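Local coordinates for protein formate-dependent phosphoribosylglycinamide formyltransferase (Mycobacterium tuberculosis H37Rv, PDB 6KHR) that belongs to the ATP-grasp superfamily of enzymes and forms an assembly of two protein chains, at residues A[390-395]-A[408-413]; A[313-318]-A[381-386]; A[247-250]-A[256-259]; A[37-42]-A[64-69]; A[326-331]-A[336-341]. One frame throughout, in Å; residues are numbered along the deposited sequence.

Interaction 1: A[390-395]-A[408-413]; sequences GVALAT and EVASRL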
# COMPACT_ATOMS: atom_id res chain seq x y z
N GLY A 390 1.79 -7.65 13.46
CA GLY A 390 2.20 -7.95 12.11
C GLY A 390 1.04 -8.53 11.35
O GLY A 390 0.11 -9.09 11.93
N VAL A 391 1.10 -8.40 10.03
CA VAL A 391 0.10 -8.96 9.13
C VAL A 391 0.79 -9.88 8.15
O VAL A 391 1.74 -9.48 7.47
CB VAL A 391 -0.69 -7.86 8.39
CG1 VAL A 391 -1.71 -8.49 7.47
CG2 VAL A 391 -1.35 -6.89 9.38
N ALA A 392 0.30 -11.11 8.05
CA ALA A 392 0.75 -12.06 7.04
C ALA A 392 -0.25 -12.07 5.90
O ALA A 392 -1.47 -12.10 6.14
CB ALA A 392 0.89 -13.46 7.63
N LEU A 393 0.25 -12.02 4.66
CA LEU A 393 -0.63 -11.93 3.51
C LEU A 393 -0.19 -12.87 2.41
O LEU A 393 1.00 -13.05 2.17
CB LEU A 393 -0.68 -10.51 2.95
CG LEU A 393 -1.06 -9.40 3.94
CD1 LEU A 393 -0.24 -8.14 3.67
CD2 LEU A 393 -2.52 -9.10 3.80
N ALA A 394 -1.17 -13.45 1.72
CA ALA A 394 -0.93 -14.22 0.52
C ALA A 394 -2.07 -13.98 -0.46
O ALA A 394 -3.20 -13.68 -0.05
CB ALA A 394 -0.83 -15.71 0.82
N THR A 395 -1.77 -14.11 -1.74
CA THR A 395 -2.80 -14.22 -2.75
C THR A 395 -2.57 -15.51 -3.52
O THR A 395 -1.55 -16.15 -3.37
CB THR A 395 -2.83 -13.00 -3.69
OG1 THR A 395 -1.52 -12.81 -4.26
CG2 THR A 395 -3.30 -11.73 -2.92
N GLU A 408 0.83 -20.48 6.33
CA GLU A 408 2.26 -20.79 6.28
C GLU A 408 3.09 -19.56 6.60
O GLU A 408 3.95 -19.61 7.49
CB GLU A 408 2.62 -21.38 4.91
CG GLU A 408 2.74 -22.90 4.91
CD GLU A 408 2.66 -23.53 3.51
OE1 GLU A 408 2.26 -22.84 2.54
OE2 GLU A 408 3.00 -24.73 3.38
N VAL A 409 2.82 -18.44 5.93
CA VAL A 409 3.54 -17.20 6.22
C VAL A 409 3.49 -16.88 7.72
O VAL A 409 4.52 -16.57 8.34
CB VAL A 409 2.97 -16.03 5.40
CG1 VAL A 409 3.64 -14.74 5.82
CG2 VAL A 409 3.15 -16.28 3.91
N ALA A 410 2.29 -16.95 8.30
CA ALA A 410 2.14 -16.63 9.72
C ALA A 410 2.88 -17.64 10.59
O ALA A 410 3.52 -17.27 11.58
CB ALA A 410 0.66 -16.60 10.10
N SER A 411 2.81 -18.92 10.23
CA SER A 411 3.49 -19.92 11.02
C SER A 411 5.00 -19.70 11.02
O SER A 411 5.64 -19.72 12.08
CB SER A 411 3.15 -21.31 10.50
OG SER A 411 3.88 -22.28 11.22
N ARG A 412 5.60 -19.44 9.84
CA ARG A 412 7.05 -19.20 9.76
C ARG A 412 7.46 -17.92 10.46
O ARG A 412 8.66 -17.69 10.66
CB ARG A 412 7.54 -19.11 8.30
CG ARG A 412 6.86 -20.02 7.31
CD ARG A 412 7.69 -21.20 6.90
NE ARG A 412 8.18 -21.06 5.54
CZ ARG A 412 7.76 -21.79 4.51
NH1 ARG A 412 8.27 -21.60 3.30
NH2 ARG A 412 6.82 -22.72 4.68
N LEU A 413 6.50 -17.07 10.81
CA LEU A 413 6.73 -15.75 11.36
C LEU A 413 6.55 -15.70 12.87
O LEU A 413 7.37 -15.09 13.56
CB LEU A 413 5.75 -14.77 10.73
CG LEU A 413 6.25 -13.66 9.82
CD1 LEU A 413 5.16 -12.59 9.80
CD2 LEU A 413 7.59 -13.09 10.28

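Interaction 2: A[313-318]-A[381-386]; sequences SAWVTV and DVVIFG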
# COMPACT_ATOMS: atom_id res chain seq x y z
N SER A 313 -10.22 -7.03 9.70
CA SER A 313 -10.41 -7.96 8.59
C SER A 313 -10.12 -7.32 7.23
O SER A 313 -9.82 -8.04 6.27
CB SER A 313 -11.82 -8.53 8.58
OG SER A 313 -12.76 -7.53 8.29
N ALA A 314 -10.20 -5.99 7.14
CA ALA A 314 -9.94 -5.29 5.88
C ALA A 314 -8.50 -5.44 5.39
O ALA A 314 -8.24 -5.18 4.21
CB ALA A 314 -10.29 -3.81 6.03
N TRP A 315 -7.56 -5.84 6.27
CA TRP A 315 -6.14 -5.91 5.91
C TRP A 315 -5.89 -6.74 4.65
O TRP A 315 -4.92 -6.48 3.93
CB TRP A 315 -5.32 -6.50 7.06
CG TRP A 315 -4.87 -5.49 8.03
CD1 TRP A 315 -5.35 -5.29 9.28
CD2 TRP A 315 -3.84 -4.51 7.82
NE1 TRP A 315 -4.68 -4.26 9.87
CE2 TRP A 315 -3.75 -3.75 9.00
CE3 TRP A 315 -2.97 -4.22 6.76
CZ2 TRP A 315 -2.84 -2.72 9.15
CZ3 TRP A 315 -2.06 -3.20 6.92
CH2 TRP A 315 -2.00 -2.46 8.11
N VAL A 316 -6.72 -7.74 4.38
CA VAL A 316 -6.53 -8.54 3.17
C VAL A 316 -6.53 -7.66 1.93
O VAL A 316 -5.84 -7.97 0.95
CB VAL A 316 -7.59 -9.66 3.08
CG1 VAL A 316 -9.00 -9.07 3.01
CG2 VAL A 316 -7.37 -10.53 1.88
N THR A 317 -7.27 -6.54 1.96
CA THR A 317 -7.43 -5.71 0.77
C THR A 317 -6.11 -5.11 0.31
O THR A 317 -5.97 -4.85 -0.90
CB THR A 317 -8.49 -4.61 0.98
OG1 THR A 317 -8.13 -3.77 2.09
CG2 THR A 317 -9.89 -5.21 1.22
N VAL A 318 -5.14 -4.96 1.22
CA VAL A 318 -3.84 -4.39 0.85
C VAL A 318 -3.25 -5.12 -0.35
O VAL A 318 -2.55 -4.52 -1.17
CB VAL A 318 -2.88 -4.39 2.07
CG1 VAL A 318 -1.46 -4.09 1.65
CG2 VAL A 318 -3.33 -3.38 3.11
N ASP A 381 3.19 -11.63 1.25
CA ASP A 381 3.63 -10.30 1.70
C ASP A 381 3.51 -10.24 3.21
O ASP A 381 2.87 -11.05 3.79
CB ASP A 381 2.89 -9.17 1.00
CG ASP A 381 3.75 -7.93 0.83
OD1 ASP A 381 4.91 -7.96 1.24
OD2 ASP A 381 3.24 -6.95 0.31
N VAL A 382 4.08 -9.20 3.77
CA VAL A 382 4.08 -9.04 5.24
C VAL A 382 4.11 -7.55 5.57
O VAL A 382 4.53 -6.81 4.77
CB VAL A 382 5.27 -9.83 5.80
CG1 VAL A 382 5.98 -9.18 6.94
CG2 VAL A 382 4.87 -11.21 6.18
N VAL A 383 3.49 -7.15 6.68
CA VAL A 383 3.53 -5.76 7.20
C VAL A 383 3.93 -5.86 8.67
O VAL A 383 3.13 -6.29 9.42
CB VAL A 383 2.18 -5.06 7.05
CG1 VAL A 383 2.30 -3.57 7.24
CG2 VAL A 383 1.53 -5.34 5.73
N ILE A 384 5.17 -5.51 9.01
CA ILE A 384 5.72 -5.59 10.39
C ILE A 384 5.37 -4.30 11.12
O ILE A 384 5.48 -3.28 10.51
CB ILE A 384 7.24 -5.82 10.34
CG1 ILE A 384 7.51 -7.16 9.70
CG2 ILE A 384 7.85 -5.78 11.72
CD1 ILE A 384 6.53 -8.15 10.13
N PHE A 385 5.02 -4.36 12.40
CA PHE A 385 4.51 -3.12 13.03
C PHE A 385 4.95 -2.85 14.46
O PHE A 385 4.24 -2.06 15.07
CB PHE A 385 2.98 -3.19 13.06
CG PHE A 385 2.33 -2.50 11.90
CD1 PHE A 385 2.78 -1.27 11.47
CD2 PHE A 385 1.28 -3.10 11.23
CE1 PHE A 385 2.21 -0.63 10.39
CE2 PHE A 385 0.71 -2.46 10.14
CZ PHE A 385 1.17 -1.23 9.73
N GLY A 386 6.04 -3.39 15.00
CA GLY A 386 6.31 -2.97 16.39
C GLY A 386 6.23 -4.13 17.36
O GLY A 386 6.77 -5.18 17.00

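Interaction 3: A[247-250]-A[256-259]; sequences IGHR and ELES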
# COMPACT_ATOMS: atom_id res chain seq x y z
N ILE A 247 -15.88 -10.04 2.62
CA ILE A 247 -14.66 -10.49 3.28
C ILE A 247 -15.09 -11.44 4.39
O ILE A 247 -15.83 -11.05 5.30
CB ILE A 247 -13.84 -9.30 3.82
CG1 ILE A 247 -13.34 -8.42 2.68
CG2 ILE A 247 -12.63 -9.77 4.65
CD1 ILE A 247 -12.59 -7.18 3.24
N GLY A 248 -14.67 -12.72 4.28
CA GLY A 248 -14.89 -13.68 5.35
C GLY A 248 -13.79 -13.60 6.39
O GLY A 248 -12.63 -13.34 6.07
N HIS A 249 -14.16 -13.81 7.66
CA HIS A 249 -13.16 -13.74 8.72
C HIS A 249 -13.57 -14.61 9.90
O HIS A 249 -14.71 -15.07 10.00
CB HIS A 249 -12.89 -12.30 9.18
CG HIS A 249 -14.08 -11.60 9.77
ND1 HIS A 249 -14.39 -11.67 11.11
CD2 HIS A 249 -15.01 -10.78 9.21
CE1 HIS A 249 -15.47 -10.93 11.35
NE2 HIS A 249 -15.87 -10.39 10.21
N ARG A 250 -12.60 -14.83 10.80
CA ARG A 250 -12.76 -15.73 11.93
C ARG A 250 -11.51 -15.69 12.81
O ARG A 250 -10.41 -15.37 12.35
CB ARG A 250 -13.02 -17.17 11.47
CG ARG A 250 -11.78 -17.99 11.22
CD ARG A 250 -12.17 -19.42 10.99
NE ARG A 250 -11.05 -20.17 10.45
CZ ARG A 250 -10.10 -20.71 11.19
NH1 ARG A 250 -10.13 -20.61 12.52
NH2 ARG A 250 -9.10 -21.36 10.60
N GLU A 256 -5.14 -15.20 16.71
CA GLU A 256 -4.92 -14.33 15.55
C GLU A 256 -6.22 -14.22 14.80
O GLU A 256 -7.06 -15.08 14.92
CB GLU A 256 -4.09 -15.05 14.50
CG GLU A 256 -2.76 -15.60 14.95
CD GLU A 256 -1.98 -16.32 13.86
OE1 GLU A 256 -2.53 -16.53 12.80
OE2 GLU A 256 -0.82 -16.68 14.09
N LEU A 257 -6.37 -13.17 14.03
CA LEU A 257 -7.55 -13.09 13.20
C LEU A 257 -7.18 -13.52 11.78
O LEU A 257 -6.11 -13.17 11.27
CB LEU A 257 -8.13 -11.68 13.24
CG LEU A 257 -9.22 -11.36 12.21
CD1 LEU A 257 -10.51 -12.11 12.47
CD2 LEU A 257 -9.47 -9.86 12.13
N GLU A 258 -8.04 -14.34 11.18
CA GLU A 258 -7.92 -14.77 9.79
C GLU A 258 -9.02 -14.12 8.96
O GLU A 258 -10.17 -14.06 9.39
CB GLU A 258 -7.99 -16.29 9.64
CG GLU A 258 -7.83 -16.78 8.20
CD GLU A 258 -8.09 -18.28 7.99
OE1 GLU A 258 -8.56 -18.96 8.93
OE2 GLU A 258 -7.82 -18.79 6.88
N SER A 259 -8.67 -13.61 7.79
CA SER A 259 -9.66 -13.10 6.86
C SER A 259 -9.28 -13.55 5.46
O SER A 259 -8.18 -14.05 5.22
CB SER A 259 -9.76 -11.56 6.92
OG SER A 259 -8.62 -10.94 6.37

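Interaction 4: A[37-42]-A[64-69]; sequences PSRELA and HRIADQ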
# COMPACT_ATOMS: atom_id res chain seq x y z
N PRO A 37 -3.41 1.35 11.16
CA PRO A 37 -4.16 1.72 9.95
C PRO A 37 -4.16 3.21 9.71
O PRO A 37 -4.26 3.65 8.55
CB PRO A 37 -5.57 1.18 10.22
CG PRO A 37 -5.42 0.19 11.31
CD PRO A 37 -4.29 0.70 12.15
N SER A 38 -4.05 3.99 10.79
CA SER A 38 -3.82 5.42 10.67
C SER A 38 -2.53 5.72 9.89
O SER A 38 -2.47 6.72 9.17
CB SER A 38 -3.78 6.02 12.07
OG SER A 38 -3.82 7.43 12.05
N ARG A 39 -1.52 4.86 10.00
CA ARG A 39 -0.28 5.12 9.27
C ARG A 39 -0.43 4.87 7.78
O ARG A 39 0.02 5.67 6.96
CB ARG A 39 0.87 4.27 9.83
CG ARG A 39 2.14 4.38 9.01
CD ARG A 39 3.26 3.42 9.44
NE ARG A 39 4.39 3.48 8.51
CZ ARG A 39 4.59 2.60 7.52
NH1 ARG A 39 3.75 1.58 7.35
NH2 ARG A 39 5.63 2.74 6.72
N GLU A 40 -1.09 3.77 7.41
CA GLU A 40 -1.27 3.46 6.00
C GLU A 40 -2.18 4.49 5.33
O GLU A 40 -1.86 5.00 4.25
CB GLU A 40 -1.83 2.03 5.86
CG GLU A 40 -1.05 0.98 6.63
CD GLU A 40 0.22 0.52 5.91
OE1 GLU A 40 0.24 0.59 4.66
OE2 GLU A 40 1.18 0.10 6.58
N LEU A 41 -3.31 4.81 5.96
CA LEU A 41 -4.15 5.89 5.49
C LEU A 41 -3.33 7.16 5.26
O LEU A 41 -3.57 7.90 4.30
CB LEU A 41 -5.29 6.15 6.48
CG LEU A 41 -6.21 7.34 6.15
CD1 LEU A 41 -6.75 7.19 4.74
CD2 LEU A 41 -7.36 7.59 7.16
N ALA A 42 -2.35 7.41 6.12
CA ALA A 42 -1.58 8.64 6.01
C ALA A 42 -0.66 8.60 4.80
O ALA A 42 -0.47 9.62 4.11
CB ALA A 42 -0.80 8.88 7.30
N HIS A 64 2.56 9.13 13.72
CA HIS A 64 3.42 10.27 14.03
C HIS A 64 4.71 10.25 13.22
O HIS A 64 5.23 11.31 12.84
CB HIS A 64 3.77 10.31 15.52
CG HIS A 64 2.65 10.77 16.39
ND1 HIS A 64 1.35 10.92 15.94
CD2 HIS A 64 2.62 11.12 17.70
CE1 HIS A 64 0.59 11.35 16.92
NE2 HIS A 64 1.33 11.48 18.01
N ARG A 65 5.25 9.05 12.94
CA ARG A 65 6.60 8.93 12.39
C ARG A 65 6.66 9.44 10.95
O ARG A 65 7.66 10.04 10.54
CB ARG A 65 7.06 7.48 12.46
CG ARG A 65 8.52 7.30 12.91
CD ARG A 65 9.54 7.86 11.90
NE ARG A 65 10.64 8.58 12.54
CZ ARG A 65 10.86 9.89 12.42
NH1 ARG A 65 10.07 10.64 11.66
NH2 ARG A 65 11.88 10.46 13.05
N ILE A 66 5.62 9.20 10.16
CA ILE A 66 5.63 9.60 8.76
C ILE A 66 4.67 10.73 8.47
O ILE A 66 4.61 11.19 7.32
CB ILE A 66 5.36 8.40 7.83
CG1 ILE A 66 3.88 8.00 7.87
CG2 ILE A 66 6.30 7.23 8.18
CD1 ILE A 66 3.11 8.46 6.64
N ALA A 67 3.92 11.20 9.46
CA ALA A 67 3.05 12.33 9.23
C ALA A 67 3.86 13.60 9.01
O ALA A 67 5.05 13.68 9.33
CB ALA A 67 2.09 12.52 10.41
N ASP A 68 3.19 14.60 8.43
CA ASP A 68 3.77 15.92 8.23
C ASP A 68 3.80 16.72 9.52
O ASP A 68 4.71 17.53 9.73
CB ASP A 68 2.98 16.69 7.18
CG ASP A 68 2.80 15.92 5.90
OD1 ASP A 68 3.81 15.74 5.17
OD2 ASP A 68 1.66 15.48 5.62
N GLN A 69 2.81 16.54 10.38
CA GLN A 69 2.74 17.25 11.64
C GLN A 69 2.16 16.31 12.69
O GLN A 69 1.17 15.63 12.42
CB GLN A 69 1.89 18.51 11.52
CG GLN A 69 1.86 19.35 12.76
CD GLN A 69 1.24 20.70 12.49
OE1 GLN A 69 0.78 20.97 11.38
NE2 GLN A 69 1.23 21.57 13.50

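Interaction 5: A[326-331]-A[336-341]; sequences FELQAR and LAVDTL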
# COMPACT_ATOMS: atom_id res chain seq x y z
N PHE A 326 -7.45 1.37 2.73
CA PHE A 326 -6.80 2.63 3.05
C PHE A 326 -6.74 3.58 1.86
O PHE A 326 -6.92 4.80 2.02
CB PHE A 326 -5.39 2.37 3.56
CG PHE A 326 -5.33 1.37 4.64
CD1 PHE A 326 -6.07 1.55 5.79
CD2 PHE A 326 -4.52 0.25 4.52
CE1 PHE A 326 -6.02 0.62 6.80
CE2 PHE A 326 -4.46 -0.69 5.54
CZ PHE A 326 -5.21 -0.51 6.68
N GLU A 327 -6.47 3.06 0.66
CA GLU A 327 -6.56 3.93 -0.51
C GLU A 327 -8.00 4.35 -0.75
O GLU A 327 -8.27 5.50 -1.10
CB GLU A 327 -5.96 3.22 -1.73
CG GLU A 327 -4.47 2.82 -1.51
CD GLU A 327 -3.84 1.94 -2.60
OE1 GLU A 327 -4.44 0.91 -3.02
OE2 GLU A 327 -2.70 2.25 -3.02
N LEU A 328 -8.96 3.46 -0.49
CA LEU A 328 -10.36 3.88 -0.63
C LEU A 328 -10.71 4.98 0.38
O LEU A 328 -11.37 5.97 0.02
CB LEU A 328 -11.29 2.68 -0.49
CG LEU A 328 -11.19 1.55 -1.52
CD1 LEU A 328 -11.99 0.34 -1.03
CD2 LEU A 328 -11.67 2.00 -2.91
N GLN A 329 -10.28 4.84 1.63
CA GLN A 329 -10.65 5.88 2.58
C GLN A 329 -9.85 7.16 2.37
O GLN A 329 -10.36 8.24 2.69
CB GLN A 329 -10.55 5.38 4.02
CG GLN A 329 -9.26 4.75 4.38
CD GLN A 329 -9.28 4.18 5.78
OE1 GLN A 329 -8.25 3.73 6.29
NE2 GLN A 329 -10.45 4.20 6.41
N ALA A 330 -8.65 7.08 1.81
CA ALA A 330 -8.01 8.32 1.39
C ALA A 330 -8.84 9.01 0.31
O ALA A 330 -9.09 10.22 0.39
CB ALA A 330 -6.58 8.07 0.92
N ARG A 331 -9.31 8.26 -0.69
CA ARG A 331 -10.10 8.89 -1.76
C ARG A 331 -11.46 9.38 -1.25
O ARG A 331 -11.91 10.46 -1.66
CB ARG A 331 -10.28 7.93 -2.93
CG ARG A 331 -8.97 7.57 -3.60
CD ARG A 331 -9.19 6.85 -4.92
NE ARG A 331 -7.94 6.43 -5.54
CZ ARG A 331 -7.80 6.11 -6.82
NH1 ARG A 331 -8.84 6.16 -7.65
NH2 ARG A 331 -6.61 5.75 -7.29
N LEU A 336 -12.98 11.87 -3.92
CA LEU A 336 -12.55 11.45 -5.24
C LEU A 336 -13.22 10.13 -5.63
O LEU A 336 -13.73 9.39 -4.79
CB LEU A 336 -11.02 11.33 -5.27
CG LEU A 336 -10.28 12.59 -4.80
CD1 LEU A 336 -8.80 12.31 -4.54
CD2 LEU A 336 -10.45 13.72 -5.82
N ALA A 337 -13.18 9.83 -6.93
CA ALA A 337 -13.77 8.61 -7.46
C ALA A 337 -13.07 7.36 -6.94
O ALA A 337 -11.87 7.37 -6.64
CB ALA A 337 -13.72 8.63 -8.99
N VAL A 338 -13.84 6.28 -6.84
CA VAL A 338 -13.31 4.99 -6.40
C VAL A 338 -13.92 3.88 -7.24
O VAL A 338 -14.94 4.06 -7.92
CB VAL A 338 -13.58 4.71 -4.91
CG1 VAL A 338 -12.79 5.66 -4.02
CG2 VAL A 338 -15.06 4.79 -4.60
N ASP A 339 -13.27 2.73 -7.20
CA ASP A 339 -13.82 1.48 -7.69
C ASP A 339 -13.47 0.42 -6.65
O ASP A 339 -12.68 0.67 -5.74
CB ASP A 339 -13.28 1.10 -9.08
CG ASP A 339 -11.77 0.79 -9.09
OD1 ASP A 339 -11.32 -0.15 -8.41
OD2 ASP A 339 -11.02 1.49 -9.82
N THR A 340 -14.05 -0.77 -6.81
CA THR A 340 -13.85 -1.86 -5.87
C THR A 340 -13.35 -3.12 -6.59
O THR A 340 -13.55 -4.23 -6.10
CB THR A 340 -15.12 -2.15 -5.07
OG1 THR A 340 -16.23 -2.41 -5.95
CG2 THR A 340 -15.45 -0.99 -4.15
N LEU A 341 -12.63 -2.95 -7.69
CA LEU A 341 -12.05 -4.08 -8.42
C LEU A 341 -11.11 -4.90 -7.55
O LEU A 341 -10.30 -4.35 -6.79
CB LEU A 341 -11.30 -3.58 -9.65
CG LEU A 341 -12.06 -2.61 -10.56
CD1 LEU A 341 -11.12 -1.97 -11.59
CD2 LEU A 341 -13.22 -3.30 -11.25

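Interaction 1: A[390-395]-A[408-413]
Ala392 and Ala410 mark the closest passage of strand 390-395 and helix 408-413, their CA atoms lying 5.5 Å apart. The two short axes come within 7.6 Å and run at 145° to each other, so the helix returns across the strand in a nearly antiparallel sense. The side chains that meet are apolar, and no hydrogen bond links the segments. Ala392 carries the strand's side of the contact: its CB sits 3.5 Å from Val409 CG1 and 4.0 Å from Ala410 CB. Val409 CG1 stands opposite its own backbone N (chi1 175°), which directs this methyl at Ala392. The second methyl, Val409 CG2, lies 4.3 Å from the carbonyl oxygen Leu393 O.

This is a helix laid on one face of an antiparallel sheet: helix 399-413, the last of the modelled chain, follows strand 390-395 directly and doubles back over it. The small side chains of Ala392 and Ala410 are consistent with the short distance between their CA atoms. Alternation sends Val391 and Leu393 to the other face, where Val391 meets Trp315. Val409 also touches Val382 of strand 380-384 and Ala374 of helix 368-374, whereas Ala410 leans on Arg349 of strand 346-351.

Interaction 2: A[313-318]-A[381-386]
Trp315 and Phe385 bring two distant parts of the chain together, joining a turn within the ATP-grasp family region to strand 380-384, an outermost strand, within this chain, of the large antiparallel sheet. Only side chains bridge the gap; even the nearest CA pair, Trp315 and Val383, is 9.8 Å apart.

The aromatic part consists of two rings that approach from opposite directions. Trp315 CH2 lies 3.4 Å from Phe385 CE2, close to the plane of the phenyl ring and at its edge. The six-membered ring of the indole and the phenyl ring have centroids 5.7 Å apart and planes inclined by 60°, an oblique pairing in which the outer corner of the indole does the touching. Phe385 is poorly ordered, so its detailed orientation deserves caution. The Trp315 ring also meets Phe326 edge-to-face, and Glu40 of helix 36-47 packs against it.

The aliphatic part is one contact, Trp315 CZ3 to Val383 CG2 at 4.3 Å, with the methyl oblique to the indole.

No hydrogen bond crosses between the segments; their polar groups bond within a segment or to residues beyond them. Asp381 has two charged partners, Arg319 through OD2 and Arg331 of the second subunit through OD1, and backbone hydrogen bonds from Ile384 also reach that subunit. In the turn carrying Trp315, Ala314 O accepts two bonds from one residue: Thr317 N at 2.8 Å and Thr317 OG1 at 2.5 Å, the hydroxyl standing 19° off the carbonyl plane.

Interaction 3: A[247-250]-A[256-259]
A beta hairpin made by strands 238-252 and 256-261, in the large antiparallel sheet, sets Arg250 beside Glu258 and His249 beside Ser259; both segments fall in the ATP-grasp family region. Arg250 and Glu258 form the hydrogen-bonded pair: Arg250 N donates to Glu258 O at 2.9 Å with a bent N-H...O angle of 143°, and Glu258 N returns a straighter bond to Arg250 O at 2.8 Å. Their side chains share one face of the sheet. The extended Glu258 chain raises OE1 over a face of the Arg250 guanidinium, completing a salt bridge to NH2 at 3.0 Å; with the two planes 73° apart, this is no side-by-side bidentate pairing. The other carboxylate oxygen, Glu258 OE2, binds Arg403 NE, so the carboxylate is shared between two arginines.

On the opposite face, His249 and Ser259 are the non-hydrogen-bonded pair, with CA atoms 4.0 Å apart. Their outward ends are held by other strands and loops: His249 NE2 bonds Glu293, and Ser259 OG bonds Ser313 O. Gly248 O receives a CA-H...O contact from Ser259 CA at 3.1 Å. Leu257, its CG opposite the backbone N (chi1 169°), brings CD1 to 3.3 Å from Arg250 O.

Interaction 4: A[37-42]-A[64-69]
The guanidinium of Arg39 meets Ile66 at an edge: Ile66 CG2 lies near the plane of the group, 4.2 Å from Arg39 NE. Other parts of the same flat group are held by polar partners, NH1 in a salt bridge with Glu40 OE2 at 3.1 Å and NH2 in a hydrogen bond to Gln46 OE1 of the second subunit. Three separate points around the group are thus engaged, which should limit its rotation.

Behind the charged end, the Arg39 chain is stretched out from CG to NE, and Ile66 crosses it at about a right angle. Arg39 CG and Ile66 CG1 are 4.2 Å apart, a loose van der Waals contact between methylene groups. With CG1 placed between the backbone N and the carbonyl carbon (chi1 75°), the tip of Ile66 continues toward the helix, where CD1 lies 4.0 Å from Ala42 CB and 4.2 Å from Arg39 O. Ile66 therefore reaches both Arg39 and Ala42, one helical turn apart.

The helix concerned, 36-47, is the connection of a beta-alpha-beta crossover between the adjacent parallel strands 28-32 and 51-56 of a five-stranded Rossmann-like sheet. The short, weakly bonded helix 62-66 comes next, leading into strand 69-72. Ala42 rests at the same time on Leu31 of strand 28-32. The chain after Ile66 is tied to the same helix by polar bonds, since Gln46 NE2 donates to both Ile66 O and Asp68 OD2. Ile66 also packs against Ile66 of the second subunit.

Interaction 5: A[326-331]-A[336-341]
Arg331 binds the segment 336-341 with both its backbone and its side chain, and still reaches another subunit. Its carbonyl oxygen Arg331 O accepts a hydrogen bond from Leu336 N at 2.9 Å, almost perfectly straight at 178°, although the donor is tilted 32° from the carbonyl plane. This bond spans five residues instead of the helical four and marks where the chain leaves helix 325-334 and turns back alongside it.

The side chain then runs extended along the returning chain, with Val338 sliding past it in the opposite direction. Arg331 CB touches Val338 CG1 at 3.6 Å, and Arg331 CD lies 3.2 Å from Ala337 O. That oxygen sits in the guanidinium plane at its edge, where NH1 makes a weak bond to it of 3.4 Å. The stronger partners of the group belong to the second subunit: NH2 makes a salt bridge to Asp381 OD1 and a hydrogen bond to Ser380 O of that subunit.

One turn earlier, Leu328 meets Val338 at about a right angle, CD2 to CB 3.9 Å. Asp339 holds the following residues in an Asx turn, OD1 accepting from Leu341 N at 3.2 Å, and its OD2 pairs with Arg322.

The helix and its returning chain lie against the long antiparallel sheet, Leu328 and Val338 both on Val231 of strand 224-235, while Phe326, Gln329 and Ala330 turn to helix 36-47.

Interactions 1, 2 and 3 share the eight-stranded antiparallel sheet and lie 9 to 13 Å apart by their centres. Strands 390-395 and 380-384 are neighbours in it, joined by Leu393 O to Asp381 N at 2.8 Å. Interaction 4 joins helices beside the separate parallel sheet, its centre about 25 Å from that of interaction 3. Segment 313-318 links the two regions, touching both Ser259 of interaction 3 and Glu40 of interaction 4, while helix 325-334 of interaction 5 packs directly on helix 36-47. Along the chain the order is 4, 3, 2, 1, with interaction 5 falling between the two halves of interaction 2. Interactions 2, 4 and 5 also touch the second subunit, so domain packing and dimer assembly adjoin here.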